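Local coordinates for protein activating signal cointegrator 1 complex subunit 2 (Homo sapiens, PDB 6YXQ) that binds K63-linked polyubiquitin chains to recruit its helicase partner ASCC3 and ALKBH3 to DNA alkylation damage, and helps rescue stalled ribosomes, at residues B[97-102]-B[169-174]; B[244-249]-B[310-315]. All coordinates share one frame; numbering follows the deposited sequence.

Overall arrangement
From the N terminus the chain passes a two-stranded antiparallel hairpin and enters a series of helices that make up this ASCC3-binding part of the protein. Contact 1 closes the first loop, bringing the end of helix 89-101 against helix 162-172 near its end after an excursion of 66 residues, 39 of them helical. Past helices 177-190 and 193-216, contact 2 closes the second loop, of 60 residues, 48 of them helical, joining the early turns of helices 243-266 and 306-340. The loops follow in series and neither nest nor cross. Their centres lie about 22 Å apart, yet helix 243-266 links them, touching Cys-169 and Val-170 farther along its length.

Contact 1 (B[97-102]-B[169-174]); sequences SYLRYV and CVLFGK
Leu-171 carries the tightly packed part of this contact, its methyl CD1 touching both Val-102 and Leu-99. Val-102 CG1 meets Leu-171 CD1 at 3.5 Å and Leu-171 CD2 at 3.8 Å, so the valine branch faces both ends of the leucine fork and the two side chains reach each other tip to tip. With chi1 at 58°, Val-102 CG1 sits between its own backbone N and carbonyl carbon, which directs this methyl at the leucine. Leu-99 comes in obliquely instead, CD2 resting 3.6 Å from Leu-171 CD1. Met-177 of the ASCC3 chain also packs on Leu-171. The same Leu-99 methyl lies near the plane of the Phe-172 ring, approaching its edge, with CD2 4.4 Å from Phe-172 CE2 in a looser touch. One face of that ring is taken by Leu-171 CB of its own segment.

Here two helices of a mainly helical domain meet, the C-terminal end of helix 89-101 against helix 162-172 near its end; Val-102 is the first residue past the former. Around this pair, Phe-131 of helix 114-135 packs on Leu-99, while Phe-172 meets the rings of His-124 and Phe-128. Val-102 CB stands 3.8 Å above the centre of the Tyr-98 ring, a packing within segment 97-102 that backs the valine.

By contrast, Arg-100 and Tyr-101, both partly exposed, touch nothing of segment 169-174. Arg-100 leaves its backbone pointing away from that segment, and its NH2 is hydrogen-bonded to Gln-23 OE1 of the ASCC3 chain.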
# COMPACT_ATOMS: atom_id res chain seq x y z
N SER B 97 6.77 1.24 -6.05
CA SER B 97 7.54 2.04 -5.10
C SER B 97 6.75 2.29 -3.84
O SER B 97 7.25 2.10 -2.72
CB SER B 97 7.93 3.37 -5.74
OG SER B 97 8.20 3.22 -7.11
N TYR B 98 5.50 2.74 -3.99
CA TYR B 98 4.68 3.02 -2.82
C TYR B 98 4.49 1.76 -1.99
O TYR B 98 4.74 1.76 -0.78
CB TYR B 98 3.32 3.61 -3.23
CG TYR B 98 2.40 3.86 -2.05
CD1 TYR B 98 2.49 5.03 -1.30
CD2 TYR B 98 1.46 2.91 -1.67
CE1 TYR B 98 1.65 5.26 -0.21
CE2 TYR B 98 0.62 3.13 -0.58
CZ TYR B 98 0.72 4.30 0.14
OH TYR B 98 -0.12 4.52 1.22
N LEU B 99 4.06 0.66 -2.62
CA LEU B 99 3.82 -0.57 -1.87
C LEU B 99 5.08 -1.04 -1.15
O LEU B 99 5.02 -1.46 0.02
CB LEU B 99 3.31 -1.66 -2.81
CG LEU B 99 1.87 -1.52 -3.31
CD1 LEU B 99 1.52 -2.69 -4.23
CD2 LEU B 99 0.89 -1.42 -2.16
N ARG B 100 6.23 -0.95 -1.81
CA ARG B 100 7.47 -1.44 -1.21
C ARG B 100 7.90 -0.59 -0.03
O ARG B 100 8.39 -1.13 0.97
CB ARG B 100 8.57 -1.49 -2.27
CG ARG B 100 9.96 -1.81 -1.71
CD ARG B 100 10.97 -2.02 -2.83
NE ARG B 100 12.22 -2.60 -2.35
CZ ARG B 100 13.23 -2.98 -3.13
NH1 ARG B 100 13.14 -2.83 -4.44
NH2 ARG B 100 14.32 -3.51 -2.60
N TYR B 101 7.73 0.74 -0.11
CA TYR B 101 8.39 1.62 0.85
C TYR B 101 7.46 2.32 1.83
O TYR B 101 7.95 2.88 2.82
CB TYR B 101 9.22 2.67 0.11
CG TYR B 101 10.43 2.08 -0.59
CD1 TYR B 101 11.46 1.48 0.13
CD2 TYR B 101 10.55 2.13 -1.97
CE1 TYR B 101 12.56 0.93 -0.51
CE2 TYR B 101 11.65 1.58 -2.62
CZ TYR B 101 12.65 0.99 -1.88
OH TYR B 101 13.74 0.46 -2.53
N VAL B 102 6.14 2.29 1.63
CA VAL B 102 5.25 3.04 2.51
C VAL B 102 5.35 2.48 3.93
O VAL B 102 5.38 1.25 4.11
CB VAL B 102 3.80 2.98 2.00
CG1 VAL B 102 3.30 1.55 1.88
CG2 VAL B 102 2.88 3.79 2.90
N CYS B 169 -2.14 -6.77 1.14
CA CYS B 169 -2.86 -7.34 2.28
C CYS B 169 -2.41 -6.72 3.59
O CYS B 169 -3.24 -6.29 4.39
CB CYS B 169 -2.70 -8.86 2.35
SG CYS B 169 -3.33 -9.74 0.92
N VAL B 170 -1.09 -6.70 3.84
CA VAL B 170 -0.66 -6.16 5.12
C VAL B 170 -1.01 -4.68 5.23
O VAL B 170 -1.21 -4.16 6.34
CB VAL B 170 0.84 -6.39 5.36
CG1 VAL B 170 1.67 -5.63 4.36
CG2 VAL B 170 1.23 -6.01 6.77
N LEU B 171 -1.13 -3.99 4.09
CA LEU B 171 -1.40 -2.56 4.14
C LEU B 171 -2.89 -2.25 4.29
O LEU B 171 -3.25 -1.34 5.04
CB LEU B 171 -0.85 -1.88 2.88
CG LEU B 171 0.67 -1.71 2.81
CD1 LEU B 171 1.07 -1.17 1.44
CD2 LEU B 171 1.23 -0.83 3.92
N PHE B 172 -3.77 -2.99 3.61
CA PHE B 172 -5.19 -2.63 3.57
C PHE B 172 -6.10 -3.71 4.15
O PHE B 172 -7.32 -3.65 3.95
CB PHE B 172 -5.65 -2.32 2.14
CG PHE B 172 -4.76 -1.35 1.40
CD1 PHE B 172 -4.95 0.02 1.53
CD2 PHE B 172 -3.76 -1.80 0.56
CE1 PHE B 172 -4.14 0.91 0.84
CE2 PHE B 172 -2.95 -0.92 -0.13
CZ PHE B 172 -3.14 0.44 0.01
N GLY B 173 -5.56 -4.69 4.88
CA GLY B 173 -6.38 -5.82 5.23
C GLY B 173 -7.15 -5.70 6.52
O GLY B 173 -8.18 -6.35 6.69
N LYS B 174 -6.65 -4.88 7.45
CA LYS B 174 -7.35 -4.73 8.73
C LYS B 174 -8.71 -4.08 8.53
O LYS B 174 -9.73 -4.58 9.01
CB LYS B 174 -6.50 -3.92 9.70
CG LYS B 174 -6.83 -4.22 11.16
CD LYS B 174 -6.60 -3.02 12.06
CE LYS B 174 -6.72 -3.40 13.53
NZ LYS B 174 -5.61 -4.31 13.95

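Contact 2 (B[244-249]-B[310-315]); sequences LELKDI and GDLWQR
Apolar contact centres on Leu-312, whose two methyls both rest on Lys-247, CD2 reaching Leu-246 as well. Leu-312 CD1 touches Lys-247 CG at 3.9 Å, and Leu-312 CD2 lies 4.0 Å from Lys-247 CA and 4.1 Å from Leu-246 CG. Lys-247 takes part through the root of its chain: CG is anti to the backbone N (chi1 -177°), and the extended methylenes run past Leu-312 at about a right angle, carrying the ammonium beyond it. Leu-246 crosses Leu-312 at a slant. Ile-298 of helix 279-300 and Val-250 also pack on Leu-312.

The polar bonds among these residues lie within segment 310-315. Arg-315 NE bonds Asp-311 OD2 at 3.1 Å and nearly straight, 167° at the hydrogen. NE also lies 3.0 Å from Asp-311 OD1, so this salt bridge, one helical turn long, faces both oxygens. OD2 lies in the guanidinium plane and is met on its syn side, 22° out of the carboxylate plane. Arg-315 NH1 is hydrogen-bonded to the carbonyl of Phe-106, which helps hold the guanidinium in place. Lys-247 NZ, 6.2 Å from Asp-311 OD2, is too far for a bond, though the opposite charges may attract weakly.

The result is a side-by-side pair of neighbouring helices, 243-266 and 306-340, packed near their N-terminal ends through one leucine, as in a helical bundle.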
# COMPACT_ATOMS: atom_id res chain seq x y z
N LEU B 244 21.61 -3.13 17.88
CA LEU B 244 20.76 -2.75 16.76
C LEU B 244 20.84 -3.73 15.59
O LEU B 244 20.01 -3.64 14.68
CB LEU B 244 21.09 -1.33 16.31
CG LEU B 244 20.84 -0.31 17.42
CD1 LEU B 244 22.13 0.37 17.85
CD2 LEU B 244 19.78 0.72 17.03
N GLU B 245 21.81 -4.64 15.59
CA GLU B 245 21.71 -5.81 14.72
C GLU B 245 20.57 -6.71 15.18
O GLU B 245 19.77 -7.20 14.36
CB GLU B 245 23.03 -6.58 14.71
CG GLU B 245 24.05 -6.09 13.70
CD GLU B 245 25.22 -7.05 13.54
OE1 GLU B 245 25.78 -7.50 14.57
OE2 GLU B 245 25.60 -7.34 12.39
N LEU B 246 20.47 -6.93 16.50
CA LEU B 246 19.34 -7.67 17.07
C LEU B 246 18.02 -6.96 16.79
O LEU B 246 17.00 -7.60 16.50
CB LEU B 246 19.55 -7.82 18.58
CG LEU B 246 18.42 -8.37 19.44
CD1 LEU B 246 18.16 -9.82 19.07
CD2 LEU B 246 18.81 -8.27 20.90
N LYS B 247 18.03 -5.63 16.89
CA LYS B 247 16.84 -4.85 16.56
C LYS B 247 16.41 -5.12 15.13
O LYS B 247 15.22 -5.34 14.86
CB LYS B 247 17.14 -3.36 16.79
CG LYS B 247 15.97 -2.40 16.55
CD LYS B 247 16.45 -0.96 16.68
CE LYS B 247 15.33 0.05 16.44
NZ LYS B 247 15.82 1.45 16.60
N ASP B 248 17.37 -5.14 14.20
CA ASP B 248 17.04 -5.39 12.80
C ASP B 248 16.50 -6.79 12.61
O ASP B 248 15.56 -7.01 11.85
CB ASP B 248 18.26 -5.16 11.92
CG ASP B 248 18.37 -3.72 11.44
OD1 ASP B 248 17.51 -2.90 11.82
OD2 ASP B 248 19.31 -3.42 10.68
N ILE B 249 17.10 -7.77 13.30
CA ILE B 249 16.63 -9.15 13.17
C ILE B 249 15.17 -9.27 13.58
O ILE B 249 14.35 -9.82 12.85
CB ILE B 249 17.52 -10.10 13.98
CG1 ILE B 249 18.93 -10.13 13.40
CG2 ILE B 249 16.90 -11.47 13.98
CD1 ILE B 249 19.01 -10.71 12.01
N GLY B 310 12.08 -3.22 25.44
CA GLY B 310 10.66 -3.44 25.61
C GLY B 310 9.91 -3.45 24.28
O GLY B 310 9.00 -4.26 24.08
N ASP B 311 10.29 -2.55 23.37
CA ASP B 311 9.71 -2.58 22.03
C ASP B 311 10.05 -3.89 21.31
O ASP B 311 9.19 -4.50 20.67
CB ASP B 311 10.22 -1.39 21.22
CG ASP B 311 9.91 -1.51 19.74
OD1 ASP B 311 8.71 -1.62 19.39
OD2 ASP B 311 10.86 -1.50 18.93
N LEU B 312 11.30 -4.33 21.41
CA LEU B 312 11.69 -5.60 20.81
C LEU B 312 10.91 -6.75 21.41
O LEU B 312 10.56 -7.71 20.71
CB LEU B 312 13.19 -5.81 20.98
CG LEU B 312 14.12 -5.38 19.86
CD1 LEU B 312 13.85 -3.95 19.42
CD2 LEU B 312 15.56 -5.54 20.29
N TRP B 313 10.63 -6.69 22.71
CA TRP B 313 9.83 -7.72 23.35
C TRP B 313 8.41 -7.74 22.80
O TRP B 313 7.85 -8.81 22.52
CB TRP B 313 9.81 -7.51 24.86
CG TRP B 313 9.01 -8.53 25.56
CD1 TRP B 313 7.72 -8.42 25.98
CD2 TRP B 313 9.44 -9.84 25.92
NE1 TRP B 313 7.32 -9.59 26.59
CE2 TRP B 313 8.36 -10.48 26.56
CE3 TRP B 313 10.64 -10.55 25.76
CZ2 TRP B 313 8.45 -11.78 27.05
CZ3 TRP B 313 10.72 -11.84 26.24
CH2 TRP B 313 9.63 -12.44 26.88
N GLN B 314 7.80 -6.56 22.66
CA GLN B 314 6.48 -6.47 22.06
C GLN B 314 6.46 -7.09 20.67
O GLN B 314 5.58 -7.88 20.33
CB GLN B 314 6.02 -5.01 21.99
CG GLN B 314 5.76 -4.39 23.34
CD GLN B 314 4.54 -4.96 24.02
OE1 GLN B 314 3.48 -5.09 23.40
NE2 GLN B 314 4.67 -5.31 25.29
N ARG B 315 7.47 -6.75 19.86
CA ARG B 315 7.54 -7.27 18.49
C ARG B 315 7.75 -8.77 18.48
O ARG B 315 7.15 -9.48 17.66
CB ARG B 315 8.65 -6.56 17.72
CG ARG B 315 8.45 -5.07 17.63
CD ARG B 315 9.48 -4.37 16.76
NE ARG B 315 9.24 -2.93 16.74
CZ ARG B 315 8.34 -2.35 15.95
NH1 ARG B 315 7.62 -3.09 15.11
NH2 ARG B 315 8.16 -1.03 16.00